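Local coordinates for protein adenosylmethionine-8-amino-7-oxononanoate aminotransferase (Methanocaldococcus jannaschii, PDB 6ZHK) that is a pyridoxal phosphate-dependent transaminase that probably makes 7,8-diaminopelargonic acid for biotin synthesis, and acts as a thermostable D-amino acid transaminase, at residues Lys115-Glu120 with Val126-Lys131; Leu308-Thr313 with Ser347-Thr352; Gly249-Val254 with Val263-Asp268. All blocks are in the same frame, centred on the assembly; numbering follows the deposited sequence.

Contact 1: Lys115-Glu120 with Val126-Lys131; sequences KVFYSE and VEIAIK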
ATOM      1  N   LYS A 115      -3.361  -7.491  19.128  1.00 12.72           N
ATOM      2  CA  LYS A 115      -4.224  -6.591  18.340  1.00 12.24           C
ATOM      3  C   LYS A 115      -3.691  -6.556  16.910  1.00 12.50           C
ATOM      4  O   LYS A 115      -2.481  -6.703  16.723  1.00 14.94           O
ATOM      5  CB  LYS A 115      -4.181  -5.175  18.907  1.00 11.79           C
ATOM      6  CG  LYS A 115      -4.856  -5.050  20.298  1.00 10.46           C
ATOM      7  CD  LYS A 115      -6.349  -5.284  20.201  0.50  9.09           C
ATOM      8  CE  LYS A 115      -7.089  -5.086  21.516  0.50  8.59           C
ATOM      9  NZ  LYS A 115      -7.057  -6.327  22.324  0.50  7.40           N
ATOM     10  N   VAL A 116      -4.586  -6.358  15.935  1.00 13.76           N
ATOM     11  CA  VAL A 116      -4.232  -6.498  14.521  1.00 14.06           C
ATOM     12  C   VAL A 116      -4.738  -5.247  13.798  1.00 12.06           C
ATOM     13  O   VAL A 116      -5.929  -4.949  13.910  1.00 12.77           O
ATOM     14  CB  VAL A 116      -4.907  -7.757  13.883  1.00 13.25           C
ATOM     15  CG1 VAL A 116      -4.773  -7.730  12.360  1.00 15.59           C
ATOM     16  CG2 VAL A 116      -4.274  -9.013  14.432  1.00 15.68           C
ATOM     17  N   PHE A 117      -3.832  -4.529  13.114  1.00 11.85           N
ATOM     18  CA  PHE A 117      -4.227  -3.412  12.273  1.00 12.49           C
ATOM     19  C   PHE A 117      -3.805  -3.796  10.856  1.00 15.43           C
ATOM     20  O   PHE A 117      -2.610  -3.960  10.585  1.00 14.14           O
ATOM     21  CB  PHE A 117      -3.458  -2.144  12.718  1.00 12.31           C
ATOM     22  CG  PHE A 117      -4.030  -0.893  12.118  1.00 13.01           C
ATOM     23  CD1 PHE A 117      -3.861  -0.602  10.768  1.00 12.00           C
ATOM     24  CD2 PHE A 117      -4.782  -0.047  12.911  1.00 12.09           C
ATOM     25  CE1 PHE A 117      -4.488   0.515  10.199  1.00 12.35           C
ATOM     26  CE2 PHE A 117      -5.376   1.090  12.365  1.00 12.47           C
ATOM     27  CZ  PHE A 117      -5.268   1.333  11.011  1.00 12.93           C
ATOM     28  N   TYR A 118      -4.760  -3.841   9.911  1.00 12.55           N
ATOM     29  CA  TYR A 118      -4.467  -4.355   8.584  1.00 13.52           C
ATOM     30  C   TYR A 118      -4.056  -3.244   7.625  1.00 14.27           C
ATOM     31  O   TYR A 118      -4.460  -2.107   7.778  1.00 13.83           O
ATOM     32  CB  TYR A 118      -5.742  -4.921   7.953  1.00 13.29           C
ATOM     33  CG  TYR A 118      -6.199  -6.245   8.580  1.00 14.01           C
ATOM     34  CD1 TYR A 118      -5.448  -7.401   8.395  1.00 14.85           C
ATOM     35  CD2 TYR A 118      -7.399  -6.334   9.299  1.00 13.28           C
ATOM     36  CE1 TYR A 118      -5.889  -8.620   8.921  1.00 14.93           C
ATOM     37  CE2 TYR A 118      -7.855  -7.538   9.808  1.00 13.74           C
ATOM     38  CZ  TYR A 118      -7.077  -8.672   9.647  1.00 15.09           C
ATOM     39  OH  TYR A 118      -7.479  -9.890  10.116  1.00 14.01           O
ATOM     40  N   SER A 119      -3.283  -3.620   6.600  1.00 14.79           N
ATOM     41  CA  SER A 119      -2.932  -2.752   5.487  1.00 13.24           C
ATOM     42  C   SER A 119      -2.645  -3.661   4.289  1.00 16.39           C
ATOM     43  O   SER A 119      -2.907  -4.871   4.359  1.00 14.00           O
ATOM     44  CB  SER A 119      -1.743  -1.854   5.815  1.00 16.83           C
ATOM     45  OG  SER A 119      -0.582  -2.596   6.142  1.00 15.42           O
ATOM     46  N   GLU A 120      -2.101  -3.100   3.204  1.00 17.34           N
ATOM     47  CA  GLU A 120      -1.922  -3.873   1.983  1.00 19.60           C
ATOM     48  C   GLU A 120      -0.485  -4.334   1.783  1.00 20.60           C
ATOM     49  O   GLU A 120      -0.304  -5.437   1.327  1.00 24.50           O
ATOM     50  CB  GLU A 120      -2.367  -3.091   0.746  1.00 24.92           C
ATOM     51  CG  GLU A 120      -3.879  -3.044   0.635  1.00 30.22           C
ATOM     52  CD  GLU A 120      -4.576  -2.179   1.665  1.00 33.99           C
ATOM     53  OE1 GLU A 120      -4.182  -0.972   1.792  1.00 37.40           O
ATOM     54  OE2 GLU A 120      -5.450  -2.743   2.389  1.00 36.44           O
ATOM     55  N   VAL A 126       4.911  -1.055   8.175  1.00 11.33           N
ATOM     56  CA  VAL A 126       5.997  -0.397   8.909  1.00 11.77           C
ATOM     57  C   VAL A 126       5.665   1.095   9.142  1.00 11.39           C
ATOM     58  O   VAL A 126       5.876   1.632  10.210  1.00 12.95           O
ATOM     59  CB  VAL A 126       7.299  -0.603   8.104  1.00 11.57           C
ATOM     60  CG1 VAL A 126       8.345   0.414   8.507  1.00 12.35           C
ATOM     61  CG2 VAL A 126       7.824  -2.014   8.251  1.00 12.21           C
ATOM     62  N   GLU A 127       5.050   1.793   8.166  1.00 11.07           N
ATOM     63  CA  GLU A 127       4.661   3.185   8.363  1.00 11.70           C
ATOM     64  C   GLU A 127       3.633   3.282   9.495  1.00 11.95           C
ATOM     65  O   GLU A 127       3.628   4.208  10.295  1.00 12.88           O
ATOM     66  CB  GLU A 127       3.974   3.721   7.098  1.00 11.38           C
ATOM     67  CG  GLU A 127       4.914   3.842   5.889  1.00 18.09           C
ATOM     68  CD  GLU A 127       5.427   5.236   5.580  1.00 16.08           C
ATOM     69  OE1 GLU A 127       5.019   6.182   6.306  1.00 16.48           O
ATOM     70  OE2 GLU A 127       6.254   5.368   4.627  1.00 18.00           O
ATOM     71  N   ILE A 128       2.783   2.269   9.620  1.00 12.01           N
ATOM     72  CA  ILE A 128       1.767   2.277  10.644  1.00 11.78           C
ATOM     73  C   ILE A 128       2.420   2.007  11.996  1.00 12.10           C
ATOM     74  O   ILE A 128       2.058   2.662  12.999  1.00 13.82           O
ATOM     75  CB  ILE A 128       0.677   1.225  10.319  1.00 11.35           C
ATOM     76  CG1 ILE A 128      -0.159   1.711   9.123  1.00 11.50           C
ATOM     77  CG2 ILE A 128      -0.198   0.934  11.552  1.00 10.55           C
ATOM     78  CD1 ILE A 128      -0.992   0.536   8.486  1.00 12.43           C
ATOM     79  N   ALA A 129       3.368   1.067  12.009  1.00 11.89           N
ATOM     80  CA  ALA A 129       4.129   0.794  13.223  1.00 10.85           C
ATOM     81  C   ALA A 129       4.828   2.088  13.678  1.00 12.26           C
ATOM     82  O   ALA A 129       4.854   2.411  14.861  1.00 11.71           O
ATOM     83  CB  ALA A 129       5.137  -0.326  12.997  1.00 10.19           C
ATOM     84  N   ILE A 130       5.476   2.784  12.750  1.00 12.44           N
ATOM     85  CA  ILE A 130       6.176   4.028  13.079  1.00 14.97           C
ATOM     86  C   ILE A 130       5.185   4.986  13.753  1.00 13.73           C
ATOM     87  O   ILE A 130       5.526   5.612  14.758  1.00 14.39           O
ATOM     88  CB  ILE A 130       6.834   4.639  11.795  1.00 14.96           C
ATOM     89  CG1 ILE A 130       8.109   3.886  11.420  1.00 18.99           C
ATOM     90  CG2 ILE A 130       7.076   6.153  11.887  1.00 17.13           C
ATOM     91  CD1 ILE A 130       8.591   4.274   9.982  1.00 14.08           C
ATOM     92  N   LYS A 131       4.003   5.170  13.143  1.00 14.02           N
ATOM     93  CA  LYS A 131       3.061   6.178  13.588  1.00 12.65           C
ATOM     94  C   LYS A 131       2.473   5.797  14.931  1.00 13.99           C
ATOM     95  O   LYS A 131       2.309   6.652  15.791  1.00 13.45           O
ATOM     96  CB  LYS A 131       1.988   6.492  12.552  1.00 14.19           C
ATOM     97  CG  LYS A 131       2.542   7.065  11.237  1.00 12.57           C
ATOM     98  CD  LYS A 131       1.435   7.284  10.232  1.00 12.56           C
ATOM     99  CE  LYS A 131       0.184   7.975  10.800  1.00 13.47           C
ATOM    100  NZ  LYS A 131      -0.793   8.264   9.710  1.00 11.16           N
TER
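Ile128 reaches from helix 122-140 to strand 115-119 mainly through its terminal methyl, CD1, which meets both Phe117 and Ser119. Its CG1 branch lies beside the backbone N (chi1 -72°) and runs on extended, carrying CD1 out toward the strand; the separation from Ile128 CD1 to Ser119 CB is 3.7 Å. The same methyl lies 3.8 Å from Phe117 CD1, an oblique approach to the ring, with the two side chains crossing at about a right angle. Ile128 CG2 adds a second touch, 4.0 Å from Phe117 CD1. The ring is brought there by a first torsion of -167°, which puts Phe117 CG opposite the main-chain nitrogen.

Phe117 and Ser119, two residues apart, face the helix, whereas the intervening Tyr118 points to the other side of the strand. There it packs on helix 96-108 and its OH bonds to Ser98 O. The short axes approach to 9.7 Å at 134°, so strand and helix run roughly antiparallel and obliquely. This is the strand-loop-helix unit whose helix begins with Gly122 and Ala123, predicted to bind pyridoxal phosphate. Phe117 also meets Trp22 of the second subunit edge-to-face.

No hydrogen bond spans the 135 Å² interface. On the helix, the polar ends of Glu127 and Lys131 bond elsewhere, both within the chain, to Thr159 and His335, and to Val160 and Asp158 of the second subunit. Across these two segments the contact is therefore apolar and rests on van der Waals fit.

Contact 2: Leu308-Thr313 with Ser347-Thr352; sequences LPLAAT and SAALAT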
ATOM      1  N   LEU A 308      -1.986 -12.392  -2.956  1.00 14.25           N
ATOM      2  CA  LEU A 308      -2.600 -11.062  -2.905  1.00 13.25           C
ATOM      3  C   LEU A 308      -1.817 -10.170  -1.907  1.00 12.50           C
ATOM      4  O   LEU A 308      -1.140 -10.648  -0.978  1.00 11.16           O
ATOM      5  CB  LEU A 308      -4.066 -11.213  -2.440  1.00 11.77           C
ATOM      6  CG  LEU A 308      -5.105 -11.573  -3.502  1.00 12.73           C
ATOM      7  CD1 LEU A 308      -6.424 -11.984  -2.820  1.00 12.89           C
ATOM      8  CD2 LEU A 308      -5.364 -10.371  -4.445  1.00 10.89           C
ATOM      9  N   PRO A 309      -1.958  -8.848  -2.026  1.00 11.22           N
ATOM     10  CA  PRO A 309      -1.307  -7.904  -1.117  1.00 12.98           C
ATOM     11  C   PRO A 309      -2.105  -7.744   0.167  1.00 14.63           C
ATOM     12  O   PRO A 309      -2.958  -6.872   0.286  1.00 16.51           O
ATOM     13  CB  PRO A 309      -1.253  -6.609  -1.946  1.00 11.79           C
ATOM     14  CG  PRO A 309      -2.471  -6.661  -2.753  1.00 11.07           C
ATOM     15  CD  PRO A 309      -2.613  -8.130  -3.149  1.00 10.28           C
ATOM     16  N   LEU A 310      -1.678  -8.486   1.189  1.00 12.98           N
ATOM     17  CA  LEU A 310      -2.137  -8.161   2.536  1.00 14.88           C
ATOM     18  C   LEU A 310      -0.955  -7.928   3.473  1.00 14.40           C
ATOM     19  O   LEU A 310       0.055  -8.617   3.382  1.00 16.17           O
ATOM     20  CB  LEU A 310      -3.025  -9.289   3.070  1.00 14.01           C
ATOM     21  CG  LEU A 310      -3.703  -8.991   4.413  1.00 14.93           C
ATOM     22  CD1 LEU A 310      -4.651  -7.793   4.263  1.00 15.18           C
ATOM     23  CD2 LEU A 310      -4.492 -10.226   4.853  1.00 16.58           C
ATOM     24  N   ALA A 311      -1.091  -6.941   4.360  1.00 15.17           N
ATOM     25  CA  ALA A 311      -0.114  -6.818   5.420  1.00 15.22           C
ATOM     26  C   ALA A 311      -0.832  -6.581   6.748  1.00 13.70           C
ATOM     27  O   ALA A 311      -2.038  -6.325   6.785  1.00 14.94           O
ATOM     28  CB  ALA A 311       0.878  -5.763   5.069  1.00 13.52           C
ATOM     29  N   ALA A 312      -0.101  -6.775   7.855  1.00 14.35           N
ATOM     30  CA  ALA A 312      -0.673  -6.519   9.181  1.00 15.11           C
ATOM     31  C   ALA A 312       0.386  -5.965  10.129  1.00 14.80           C
ATOM     32  O   ALA A 312       1.581  -6.317  10.039  1.00 13.71           O
ATOM     33  CB  ALA A 312      -1.186  -7.846   9.732  1.00 14.90           C
ATOM     34  N   THR A 313      -0.048  -5.082  11.036  1.00 14.76           N
ATOM     35  CA  THR A 313       0.832  -4.632  12.101  1.00 13.12           C
ATOM     36  C   THR A 313       0.192  -5.089  13.412  1.00 13.22           C
ATOM     37  O   THR A 313      -0.923  -4.711  13.726  1.00 12.25           O
ATOM     38  CB  THR A 313       0.897  -3.087  12.072  1.00 15.29           C
ATOM     39  OG1 THR A 313       1.285  -2.689  10.745  1.00 13.92           O
ATOM     40  CG2 THR A 313       1.855  -2.543  13.109  1.00 13.77           C
ATOM     41  N   SER A 347      -9.413 -13.599   2.755  1.00 16.35           N
ATOM     42  CA  SER A 347      -9.758 -14.988   2.410  1.00 16.85           C
ATOM     43  C   SER A 347      -8.496 -15.767   2.003  1.00 17.00           C
ATOM     44  O   SER A 347      -8.362 -16.925   2.435  1.00 16.75           O
ATOM     45  CB  SER A 347     -10.811 -15.020   1.335  1.00 16.80           C
ATOM     46  OG  SER A 347     -10.233 -14.654   0.078  1.00 19.47           O
ATOM     47  N   ALA A 348      -7.570 -15.160   1.209  1.00 16.03           N
ATOM     48  CA  ALA A 348      -6.332 -15.843   0.827  1.00 14.89           C
ATOM     49  C   ALA A 348      -5.533 -16.187   2.082  1.00 16.28           C
ATOM     50  O   ALA A 348      -4.979 -17.298   2.193  1.00 17.27           O
ATOM     51  CB  ALA A 348      -5.498 -15.095  -0.173  1.00 17.07           C
ATOM     52  N   ALA A 349      -5.443 -15.226   3.020  1.00 14.21           N
ATOM     53  CA  ALA A 349      -4.643 -15.475   4.208  1.00 14.41           C
ATOM     54  C   ALA A 349      -5.238 -16.577   5.074  1.00 14.82           C
ATOM     55  O   ALA A 349      -4.489 -17.338   5.699  1.00 15.80           O
ATOM     56  CB  ALA A 349      -4.464 -14.210   5.038  1.00 13.15           C
ATOM     57  N   LEU A 350      -6.578 -16.592   5.218  1.00 15.68           N
ATOM     58  CA  LEU A 350      -7.236 -17.637   5.989  1.00 15.82           C
ATOM     59  C   LEU A 350      -6.870 -18.997   5.428  1.00 17.33           C
ATOM     60  O   LEU A 350      -6.494 -19.894   6.198  1.00 17.40           O
ATOM     61  CB  LEU A 350      -8.764 -17.436   5.980  1.00 15.86           C
ATOM     62  CG  LEU A 350      -9.277 -16.359   6.933  1.00 16.42           C
ATOM     63  CD1 LEU A 350     -10.755 -16.046   6.654  1.00 18.27           C
ATOM     64  CD2 LEU A 350      -9.110 -16.786   8.406  1.00 16.59           C
ATOM     65  N   ALA A 351      -6.956 -19.131   4.084  1.00 16.20           N
ATOM     66  CA  ALA A 351      -6.601 -20.409   3.479  1.00 17.05           C
ATOM     67  C   ALA A 351      -5.142 -20.758   3.760  1.00 18.35           C
ATOM     68  O   ALA A 351      -4.830 -21.925   4.036  1.00 17.72           O
ATOM     69  CB  ALA A 351      -6.838 -20.443   1.984  1.00 17.38           C
ATOM     70  N   THR A 352      -4.266 -19.739   3.666  1.00 17.16           N
ATOM     71  CA  THR A 352      -2.851 -19.937   3.906  1.00 16.26           C
ATOM     72  C   THR A 352      -2.637 -20.529   5.294  1.00 17.01           C
ATOM     73  O   THR A 352      -1.882 -21.521   5.433  1.00 18.61           O
ATOM     74  CB  THR A 352      -2.016 -18.687   3.617  1.00 17.49           C
ATOM     75  OG1 THR A 352      -2.220 -18.376   2.244  1.00 18.23           O
ATOM     76  CG2 THR A 352      -0.515 -18.868   3.792  1.00 16.76           C
TER
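Leu308 and Leu310 reach the helix from different first torsions. In Leu308, CG lies beside the backbone N (chi1 -83°), whereas in Leu310 it swings opposite that nitrogen (chi1 -173°). Beyond CG the two behave alike: in each, the branch that does the touching is the one extended away from CA, CD1 in Leu308 and CD2 in Leu310. Leu308 CD1 meets Ala348 CB at 4.2 Å, and Leu310 CD2 meets Ala349 CB at 4.0 Å. Each leucine thus takes one alanine of consecutive helix positions, methyl against methyl.

The small alanine side chains allow a close backbone approach, with Leu308 CA and Ala348 CA 7.1 Å apart. Leu101 of helix 96-108 packs on both Leu310 and Ala349, and Ile78 of helix 72-82 on Leu308, adding further apolar neighbours.

Strand 311-315, which Leu310 leads into, runs antiparallel to both its neighbours in a seven-stranded sheet of otherwise parallel strands, ordered 1-7-6-5-4-2-3. This is the hallmark of the large domain of fold-type I pyridoxal phosphate enzymes. Lys301, the predicted cofactor-bearing lysine, has its side chain about 9 Å from that of Leu310. At the start of the segment the second subunit comes near: Leu308 packs on Leu344 of that subunit, and Pro309 on its Tyr339.

Within the helix, Ala348 O accepts two bonds from one residue. Thr352 N donates to Ala348 O at 2.9 Å, the ordinary helical bond, and Thr352 OG1 donates to Ala348 O at 3.0 Å from above the carbonyl plane, 39° out of it.

Contact 3: Gly249-Val254 with Val263-Asp268; sequences GYIEGV and VIFILD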
ATOM      1  N   GLY A 249      21.428 -14.241  19.178  1.00 22.03           N
ATOM      2  CA  GLY A 249      21.520 -13.413  20.380  1.00 21.20           C
ATOM      3  C   GLY A 249      21.434 -11.906  20.106  1.00 20.83           C
ATOM      4  O   GLY A 249      21.279 -11.126  21.036  1.00 21.51           O
ATOM      5  N   TYR A 250      21.508 -11.485  18.827  1.00 20.20           N
ATOM      6  CA  TYR A 250      21.540 -10.055  18.573  1.00 20.60           C
ATOM      7  C   TYR A 250      20.176  -9.427  18.878  1.00 18.78           C
ATOM      8  O   TYR A 250      20.092  -8.463  19.646  1.00 19.92           O
ATOM      9  CB  TYR A 250      22.082  -9.724  17.182  1.00 18.86           C
ATOM     10  CG  TYR A 250      22.151  -8.237  16.925  1.00 20.04           C
ATOM     11  CD1 TYR A 250      21.055  -7.556  16.386  1.00 20.69           C
ATOM     12  CD2 TYR A 250      23.331  -7.535  17.096  1.00 19.57           C
ATOM     13  CE1 TYR A 250      21.123  -6.208  16.083  1.00 22.63           C
ATOM     14  CE2 TYR A 250      23.421  -6.180  16.791  1.00 24.45           C
ATOM     15  CZ  TYR A 250      22.313  -5.520  16.270  1.00 22.54           C
ATOM     16  OH  TYR A 250      22.360  -4.187  15.986  1.00 21.51           O
ATOM     17  N   ILE A 251      19.124  -9.977  18.242  1.00 20.76           N
ATOM     18  CA  ILE A 251      17.769  -9.480  18.411  1.00 19.95           C
ATOM     19  C   ILE A 251      17.353  -9.575  19.882  1.00 20.06           C
ATOM     20  O   ILE A 251      16.750  -8.648  20.436  1.00 18.97           O
ATOM     21  CB  ILE A 251      16.757 -10.231  17.508  1.00 23.07           C
ATOM     22  CG1 ILE A 251      17.168 -10.249  16.029  1.00 25.06           C
ATOM     23  CG2 ILE A 251      15.349  -9.686  17.750  1.00 20.63           C
ATOM     24  CD1 ILE A 251      16.596  -9.126  15.233  1.00 27.04           C
ATOM     25  N   GLU A 252      17.701 -10.697  20.543  1.00 18.54           N
ATOM     26  CA  GLU A 252      17.370 -10.847  21.953  1.00 19.37           C
ATOM     27  C   GLU A 252      18.023  -9.750  22.795  1.00 17.39           C
ATOM     28  O   GLU A 252      17.377  -9.246  23.672  1.00 17.89           O
ATOM     29  CB  GLU A 252      17.782 -12.230  22.500  1.00 22.40           C
ATOM     30  CG  GLU A 252      17.055 -13.375  21.803  1.00 26.27           C
ATOM     31  CD  GLU A 252      17.715 -14.021  20.581  1.00 27.51           C
ATOM     32  OE1 GLU A 252      18.403 -13.340  19.773  1.00 31.65           O
ATOM     33  OE2 GLU A 252      17.516 -15.215  20.410  1.00 35.56           O
ATOM     34  N   GLY A 253      19.296  -9.428  22.578  1.00 17.89           N
ATOM     35  CA  GLY A 253      19.946  -8.401  23.387  1.00 17.79           C
ATOM     36  C   GLY A 253      19.365  -7.017  23.089  1.00 16.44           C
ATOM     37  O   GLY A 253      19.204  -6.180  23.988  1.00 15.59           O
ATOM     38  N   VAL A 254      19.009  -6.764  21.823  1.00 18.95           N
ATOM     39  CA  VAL A 254      18.386  -5.472  21.519  1.00 16.72           C
ATOM     40  C   VAL A 254      17.020  -5.378  22.207  1.00 15.33           C
ATOM     41  O   VAL A 254      16.688  -4.394  22.851  1.00 17.43           O
ATOM     42  CB  VAL A 254      18.271  -5.257  19.997  1.00 16.65           C
ATOM     43  CG1 VAL A 254      17.364  -4.071  19.688  1.00 16.21           C
ATOM     44  CG2 VAL A 254      19.624  -5.121  19.318  1.00 20.58           C
ATOM     45  N   VAL A 263      12.001   1.768  25.531  1.00 17.74           N
ATOM     46  CA  VAL A 263      11.827   2.078  24.115  1.00 16.06           C
ATOM     47  C   VAL A 263      10.987   0.990  23.419  1.00 14.42           C
ATOM     48  O   VAL A 263      11.219  -0.181  23.617  1.00 16.91           O
ATOM     49  CB  VAL A 263      13.180   2.260  23.406  1.00 15.22           C
ATOM     50  CG1 VAL A 263      13.037   2.491  21.872  1.00 13.44           C
ATOM     51  CG2 VAL A 263      14.051   3.321  24.091  1.00 16.67           C
ATOM     52  N   ILE A 264      10.047   1.367  22.536  1.00 14.04           N
ATOM     53  CA  ILE A 264       9.288   0.415  21.702  1.00 13.66           C
ATOM     54  C   ILE A 264      10.233  -0.288  20.716  1.00 14.92           C
ATOM     55  O   ILE A 264      11.086   0.341  20.061  1.00 14.04           O
ATOM     56  CB  ILE A 264       8.136   1.125  20.944  1.00 12.29           C
ATOM     57  CG1 ILE A 264       6.911   1.283  21.850  1.00 14.47           C
ATOM     58  CG2 ILE A 264       7.742   0.322  19.696  1.00 12.97           C
ATOM     59  CD1 ILE A 264       5.881   2.259  21.256  1.00 13.22           C
ATOM     60  N   PHE A 265      10.053  -1.626  20.606  1.00 15.01           N
ATOM     61  CA  PHE A 265      10.841  -2.397  19.658  1.00 14.47           C
ATOM     62  C   PHE A 265       9.895  -2.908  18.575  1.00 13.88           C
ATOM     63  O   PHE A 265       8.905  -3.587  18.880  1.00 12.63           O
ATOM     64  CB  PHE A 265      11.547  -3.585  20.348  1.00 16.54           C
ATOM     65  CG  PHE A 265      12.377  -4.451  19.418  1.00 17.08           C
ATOM     66  CD1 PHE A 265      13.086  -3.893  18.354  1.00 18.31           C
ATOM     67  CD2 PHE A 265      12.467  -5.824  19.602  1.00 20.08           C
ATOM     68  CE1 PHE A 265      13.851  -4.681  17.501  1.00 17.86           C
ATOM     69  CE2 PHE A 265      13.217  -6.629  18.735  1.00 20.49           C
ATOM     70  CZ  PHE A 265      13.914  -6.050  17.695  1.00 19.34           C
ATOM     71  N   ILE A 266      10.173  -2.524  17.297  1.00 13.61           N
ATOM     72  CA  ILE A 266       9.378  -2.952  16.173  1.00 12.15           C
ATOM     73  C   ILE A 266      10.151  -4.011  15.427  1.00 11.73           C
ATOM     74  O   ILE A 266      11.283  -3.757  15.058  1.00 15.52           O
ATOM     75  CB  ILE A 266       9.130  -1.736  15.246  1.00 12.74           C
ATOM     76  CG1 ILE A 266       8.454  -0.611  16.047  1.00 12.86           C
ATOM     77  CG2 ILE A 266       8.340  -2.239  14.038  1.00 14.29           C
ATOM     78  CD1 ILE A 266       8.088   0.607  15.107  1.00 10.90           C
ATOM     79  N   LEU A 267       9.549  -5.180  15.192  1.00 12.30           N
ATOM     80  CA  LEU A 267      10.247  -6.186  14.392  1.00 14.32           C
ATOM     81  C   LEU A 267       9.502  -6.308  13.070  1.00 14.56           C
ATOM     82  O   LEU A 267       8.291  -6.561  13.019  1.00 15.36           O
ATOM     83  CB  LEU A 267      10.281  -7.525  15.121  1.00 12.53           C
ATOM     84  CG  LEU A 267      11.262  -8.570  14.587  1.00 13.37           C
ATOM     85  CD1 LEU A 267      12.685  -8.107  14.866  1.00 13.34           C
ATOM     86  CD2 LEU A 267      10.998  -9.949  15.254  1.00 12.78           C
ATOM     87  N   ASP A 268      10.271  -6.109  11.972  1.00 16.28           N
ATOM     88  CA  ASP A 268       9.693  -6.212  10.654  1.00 13.93           C
ATOM     89  C   ASP A 268       9.878  -7.649  10.137  1.00 13.60           C
ATOM     90  O   ASP A 268      10.957  -7.993   9.672  1.00 15.73           O
ATOM     91  CB  ASP A 268      10.361  -5.185   9.730  1.00 17.03           C
ATOM     92  CG  ASP A 268       9.914  -5.321   8.285  1.00 17.03           C
ATOM     93  OD1 ASP A 268       9.143  -6.264   7.996  1.00 14.09           O
ATOM     94  OD2 ASP A 268      10.291  -4.421   7.491  1.00 19.59           O
TER
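Aliphatic groups meet the Phe265 ring from two directions. Val254 CG1 lies over one face, offset toward the rim, 4.2 Å from Phe265 CE1. Ile251 CG2 comes instead at the edge, near the ring plane, 3.9 Å from Phe265 CE2 and equally near CZ. With its first torsion at 179°, Phe265 extends from the strand toward the helix, where these residues lie one turn apart, so that one covers a face and the other meets the edge.

A purely aliphatic touch joins Ile251 CD1 to Leu267 CD1 at 4.1 Å, two residues further along the strand. The short axes run close to antiparallel, at 156° and 10.9 Å, as fits a helix returning between the parallel strands 228-234 and 265-268 in a beta-alpha-beta crossover. On the sheet's other face, Ile266 packs on helix 122-140.

Polar interactions lie off this interface. Asp268, predicted to bind pyridoxal phosphate, bonds through OD2 to His156 ND1 and through OD1 to Val270 N.

Since no hydrogen bond links helix and strand, their 169 Å² of buried surface rests on van der Waals fit, and the Phe265 ring is constrained both at its edge and over one face.

All three contacts are buried, without a hydrogen bond between their segments; contacts 1 and 3 pack a helix on a strand, contact 2 a helix on the loop leading into one. Contacts 1 and 2 use neighbouring antiparallel strands of one sheet, joined through Ser119 O to Ala311 N and Phe117 O to Thr313 N, and both border the second subunit. Contact 3 lies further along the same sheet, on strand 265-268, and no other chain touches it; helix 122-140 of contact 1 reaches it through Ala129 and Val126, next to Ile266 and Asp268. The chemistry varies accordingly: isoleucine on phenylalanine and serine in contact 1, leucine on alanine in contact 2, and a phenylalanine ring met by branched side chains in contact 3.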